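Local coordinates for protein methylmalonyl-CoA epimerase, mitochondrial (Homo sapiens, PDB 3RMU) that interconverts the (R) and (S) forms of methylmalonyl-CoA in mitochondrial propionyl-CoA metabolism and binds a cobalt ion, at residues A[85-88]-A[89-92]. Residues are numbered along the deposited sequence; the frame is centred on the assembly and turned at random.
Sequences VDNI and NAAV. With EDO (1,2-ethanediol), chain L.
Asn87 and Ala91, four residues apart, are joined by a backbone hydrogen bond from Ala91 N to Asn87 O (3.0 Å) that opens the first turn of helix 88-97, and Val92 N bonds Ile88 O in the same i to i+4 pattern. Asn87 is the N-cap of this helix, the link by which the glyoxalase-like (VOC) fold passes from strand 77-85 into the helix. Its backbone is extended, whereas Ile88 to Val92 keep helical values. The capping evidence is the bond from Ala90 N to Asn87 OD1, 3.0 Å long and nearly straight at the hydrogen (168°). At the acceptor it is less regular, because the donor lies 61° out of the amide plane and so misses the lone-pair direction. With CG anti to the backbone N (chi1 -172°), the amide is carried over the start of the helix, where OD1 occupies the place of a preceding-turn carbonyl. The Ala90 methyl packs against the side chain of Asn87, its CB 3.6 Å from Asn87 CG. At the next residue, Ala91, the CB points toward the strand end and makes a loose apolar contact with Val85 CG2 at 4.5 Å.

The side chain of Ile88 leaves the backbone pointing away from the following residues and packs on Pro115 and Ile117 of strand 115-119; Val92 also meets Ile117, so the two residues seat the helix on the sheet. Gln133, near the C-terminus, bonds both Ile88 N and Asp86 O, tying the turn to the last strand. Asn89, exposed to solvent, meets an ethanediol, probably from the crystallisation liquor, with both its amide N and O: a weak bond runs from ND2 to O1, and the diol's O2 donates to Asn89 OD1 at 3.0 Å.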
loop_
_atom_site.group_PDB
_atom_site.type_symbol
_atom_site.label_atom_id
_atom_site.label_comp_id
_atom_site.label_asym_id
_atom_site.label_seq_id
_atom_site.Cartn_x
_atom_site.Cartn_y
_atom_site.Cartn_z
ATOM N N VAL A 85 -5.440 11.506 -10.717
ATOM C CA VAL A 85 -6.680 12.204 -10.987
ATOM C C VAL A 85 -6.503 12.955 -12.297
ATOM O O VAL A 85 -5.382 13.287 -12.675
ATOM C CB VAL A 85 -7.091 13.199 -9.852
ATOM C CG1 VAL A 85 -7.353 12.458 -8.534
ATOM C CG2 VAL A 85 -6.042 14.309 -9.669
ATOM N N ASP A 86 -7.585 13.223 -13.014
ATOM C CA ASP A 86 -7.379 13.891 -14.311
ATOM C C ASP A 86 -7.112 15.395 -14.191
ATOM O O ASP A 86 -6.484 15.966 -15.063
ATOM C CB ASP A 86 -8.483 13.582 -15.344
ATOM C CG ASP A 86 -9.839 14.026 -14.897
ATOM O OD1 ASP A 86 -9.953 14.495 -13.742
ATOM O OD2 ASP A 86 -10.808 13.899 -15.681
ATOM N N ASN A 87 -7.580 16.031 -13.124
ATOM C CA ASN A 87 -7.373 17.463 -12.951
ATOM C C ASN A 87 -7.214 17.771 -11.487
ATOM O O ASN A 87 -8.192 17.835 -10.761
ATOM C CB ASN A 87 -8.530 18.257 -13.549
ATOM C CG ASN A 87 -8.277 19.761 -13.570
ATOM O OD1 ASN A 87 -7.676 20.333 -12.651
ATOM N ND2 ASN A 87 -8.777 20.413 -14.599
ATOM N N ILE A 88 -5.973 18.012 -11.084
ATOM C CA ILE A 88 -5.636 18.272 -9.695
ATOM C C ILE A 88 -6.349 19.534 -9.113
ATOM O O ILE A 88 -6.775 19.550 -7.953
ATOM C CB ILE A 88 -4.111 18.347 -9.546
ATOM C CG1 ILE A 88 -3.687 18.200 -8.082
ATOM C CG2 ILE A 88 -3.537 19.590 -10.169
ATOM C CD1 ILE A 88 -3.707 16.809 -7.659
ATOM N N ASN A 89 -6.465 20.577 -9.917
ATOM C CA ASN A 89 -7.109 21.805 -9.472
ATOM C C ASN A 89 -8.583 21.579 -9.254
ATOM O O ASN A 89 -9.132 22.034 -8.256
ATOM C CB ASN A 89 -6.875 22.941 -10.463
ATOM C CG ASN A 89 -5.415 23.249 -10.633
ATOM O OD1 ASN A 89 -4.683 23.373 -9.650
ATOM N ND2 ASN A 89 -4.968 23.332 -11.873
ATOM N N ALA A 90 -9.210 20.866 -10.178
ATOM C CA ALA A 90 -10.618 20.528 -10.066
ATOM C C ALA A 90 -10.876 19.675 -8.803
ATOM O O ALA A 90 -11.859 19.875 -8.091
ATOM C CB ALA A 90 -11.084 19.782 -11.324
ATOM N N ALA A 91 -9.966 18.746 -8.532
ATOM C CA ALA A 91 -10.076 17.861 -7.399
ATOM C C ALA A 91 -9.921 18.641 -6.103
ATOM O O ALA A 91 -10.666 18.416 -5.163
ATOM C CB ALA A 91 -9.049 16.768 -7.490
ATOM N N VAL A 92 -8.956 19.550 -6.055
ATOM C CA VAL A 92 -8.758 20.391 -4.876
ATOM C C VAL A 92 -10.001 21.232 -4.599
ATOM O O VAL A 92 -10.467 21.276 -3.466
ATOM C CB VAL A 92 -7.497 21.270 -5.001
ATOM C CG1 VAL A 92 -7.399 22.265 -3.848
ATOM C CG2 VAL A 92 -6.269 20.395 -5.039
HETATM C C1 EDO L . -0.853 24.247 -11.725
HETATM O O1 EDO L . -1.983 24.857 -12.378
HETATM C C2 EDO L . -1.299 23.239 -10.665
HETATM O O2 EDO L . -1.756 23.906 -9.466
#